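Local atomic coordinates of transcriptional regulator ComR (Streptococcus vestibularis F0396, PDB entry 6HU8), a protein that probably binds DNA through a helix-turn-helix domain and, as an RNPP-family competence regulator, responds to a signalling peptide through its tetratricopeptide domain. Residues Lys273-Ala278 with Lys289-Lys294. Sequence-based numbering, arbitrary orientation.
Sequences KAIMFA and KTRAEK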
loop_
_atom_site.group_PDB
_atom_site.type_symbol
_atom_site.label_atom_id
_atom_site.label_comp_id
_atom_site.label_asym_id
_atom_site.label_seq_id
_atom_site.Cartn_x
_atom_site.Cartn_y
_atom_site.Cartn_z
ATOM N N LYS A 273 -10.225 -3.104 27.070
ATOM C CA LYS A 273 -10.892 -2.362 26.002
ATOM C C LYS A 273 -10.983 -3.181 24.717
ATOM O O LYS A 273 -12.031 -3.207 24.065
ATOM C CB LYS A 273 -10.163 -1.052 25.712
ATOM C CG LYS A 273 -10.431 0.054 26.711
ATOM C CD LYS A 273 -9.658 1.321 26.335
ATOM C CE LYS A 273 -9.830 2.404 27.401
ATOM N NZ LYS A 273 -8.875 3.531 27.235
ATOM N N ALA A 274 -9.873 -3.816 24.330
ATOM C CA ALA A 274 -9.867 -4.713 23.174
ATOM C C ALA A 274 -10.880 -5.855 23.299
ATOM O O ALA A 274 -11.574 -6.193 22.332
ATOM C CB ALA A 274 -8.439 -5.295 22.961
ATOM N N ILE A 275 -10.962 -6.452 24.483
ATOM C CA ILE A 275 -11.876 -7.562 24.714
ATOM C C ILE A 275 -13.327 -7.065 24.638
ATOM O O ILE A 275 -14.176 -7.674 23.968
ATOM C CB ILE A 275 -11.634 -8.233 26.093
ATOM C CG1 ILE A 275 -10.344 -9.054 26.065
ATOM C CG2 ILE A 275 -12.782 -9.153 26.446
ATOM C CD1 ILE A 275 -9.888 -9.490 27.431
ATOM N N MET A 276 -13.589 -5.948 25.318
ATOM C CA MET A 276 -14.892 -5.295 25.260
ATOM C C MET A 276 -15.340 -5.020 23.828
ATOM O O MET A 276 -16.465 -5.382 23.453
ATOM C CB MET A 276 -14.876 -3.991 26.073
ATOM C CG MET A 276 -15.058 -4.223 27.574
ATOM S SD MET A 276 -14.928 -2.729 28.590
ATOM C CE MET A 276 -16.476 -1.903 28.304
ATOM N N PHE A 277 -14.479 -4.401 23.012
ATOM C CA PHE A 277 -14.894 -4.082 21.646
ATOM C C PHE A 277 -15.041 -5.341 20.808
ATOM O O PHE A 277 -15.933 -5.432 19.965
ATOM C CB PHE A 277 -13.935 -3.100 20.992
ATOM C CG PHE A 277 -14.101 -1.696 21.492
ATOM C CD1 PHE A 277 -15.350 -1.103 21.499
ATOM C CD2 PHE A 277 -13.017 -0.977 21.985
ATOM C CE1 PHE A 277 -15.517 0.194 21.971
ATOM C CE2 PHE A 277 -13.179 0.314 22.455
ATOM C CZ PHE A 277 -14.438 0.901 22.444
ATOM N N ALA A 278 -14.219 -6.343 21.082
ATOM C CA ALA A 278 -14.393 -7.631 20.410
ATOM C C ALA A 278 -15.720 -8.326 20.763
ATOM O O ALA A 278 -16.307 -9.014 19.918
ATOM C CB ALA A 278 -13.231 -8.554 20.753
ATOM N N LYS A 289 -9.393 -14.792 20.572
ATOM C CA LYS A 289 -7.995 -14.499 20.227
ATOM C C LYS A 289 -7.442 -13.401 21.140
ATOM O O LYS A 289 -6.333 -13.515 21.658
ATOM C CB LYS A 289 -7.897 -14.080 18.750
ATOM C CG LYS A 289 -6.488 -13.711 18.249
ATOM C CD LYS A 289 -6.551 -12.962 16.895
ATOM C CE LYS A 289 -6.226 -11.465 17.053
ATOM N NZ LYS A 289 -6.902 -10.804 18.247
ATOM N N THR A 290 -8.215 -12.331 21.336
ATOM C CA THR A 290 -7.766 -11.207 22.153
ATOM C C THR A 290 -7.567 -11.611 23.611
ATOM O O THR A 290 -6.581 -11.216 24.249
ATOM C CB THR A 290 -8.755 -10.044 22.085
ATOM O OG1 THR A 290 -8.772 -9.530 20.752
ATOM C CG2 THR A 290 -8.345 -8.923 23.043
ATOM N N ARG A 291 -8.506 -12.404 24.128
ATOM C CA ARG A 291 -8.442 -12.910 25.492
ATOM C C ARG A 291 -7.210 -13.793 25.655
ATOM O O ARG A 291 -6.528 -13.723 26.662
ATOM C CB ARG A 291 -9.728 -13.682 25.833
ATOM C CG ARG A 291 -10.050 -13.764 27.296
ATOM C CD ARG A 291 -11.324 -14.594 27.558
ATOM N NE ARG A 291 -12.544 -13.908 27.134
ATOM C CZ ARG A 291 -13.102 -12.930 27.829
ATOM N NH1 ARG A 291 -12.528 -12.531 28.966
ATOM N NH2 ARG A 291 -14.214 -12.346 27.393
ATOM N N ALA A 292 -6.908 -14.599 24.641
ATOM C CA ALA A 292 -5.732 -15.463 24.697
ATOM C C ALA A 292 -4.440 -14.645 24.668
ATOM O O ALA A 292 -3.445 -15.032 25.275
ATOM C CB ALA A 292 -5.748 -16.443 23.556
ATOM N N GLU A 293 -4.450 -13.527 23.948
ATOM C CA GLU A 293 -3.237 -12.717 23.805
ATOM C C GLU A 293 -2.938 -11.985 25.115
ATOM O O GLU A 293 -1.780 -11.877 25.532
ATOM C CB GLU A 293 -3.384 -11.729 22.650
ATOM C CG GLU A 293 -2.132 -10.924 22.358
ATOM C CD GLU A 293 -1.078 -11.728 21.599
ATOM O OE1 GLU A 293 -1.384 -12.876 21.211
ATOM O OE2 GLU A 293 0.048 -11.217 21.383
ATOM N N LYS A 294 -3.997 -11.491 25.761
ATOM C CA LYS A 294 -3.914 -10.879 27.083
ATOM C C LYS A 294 -3.285 -11.846 28.080
ATOM O O LYS A 294 -2.437 -11.466 28.898
ATOM C CB LYS A 294 -5.314 -10.455 27.574
ATOM C CG LYS A 294 -5.339 -9.901 29.003
ATOM C CD LYS A 294 -6.771 -9.702 29.522
ATOM C CE LYS A 294 -6.760 -8.968 30.851
ATOM N NZ LYS A 294 -8.108 -8.917 31.516
#
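Thr-290 meets the helix of 273-278 with its methyl group, and the way it splits its polar and apolar branches illustrates how these two antiparallel segments pack with no hydrogen bond between them. Its CG2 lies 3.6 Å from CB of Ala-274 and 3.6 Å from CG1 of Ile-275, touching both neighbours at once. OG1 (chi1 -66°) turns back along its own helix and hydrogen-bonds to the carbonyl oxygen of Leu-286, which satisfies the buried hydroxyl and leaves CG2 anti to the backbone N. Ile-275 and Thr-290 are the closest pair of CA atoms across the segments, 6.1 Å apart. The two short axes approach to 9.3 Å and run nearly antiparallel, at 167°.

One residue on, Arg-291 bends at chi3 (-71°) and lays one face of its guanidinium over the branch methyl of Ile-275, NH2 to CG2 being 3.6 Å. That NH2 also forms a salt bridge with Glu-287, which ties the planar group to its own helix.

Lys-294 then runs extended across the end of Ile-275 at about a right angle, its CD 3.8 Å from the isoleucine CD1. Helix 246-261 flanks the pair, Tyr-250 touching Ala-274 and Ile-251 touching Thr-290.

Helices 264-279 and 285-296 thus form an antiparallel hairpin within the tetratricopeptide region. Ile-275 packs against a methyl, a guanidinium face and an aliphatic lysine chain, so the match between the segments rests on shape and van der Waals contact, while a polar link between the helices, the salt bridge from Lys-294 NZ to Asp-272, lies just beyond 273-278.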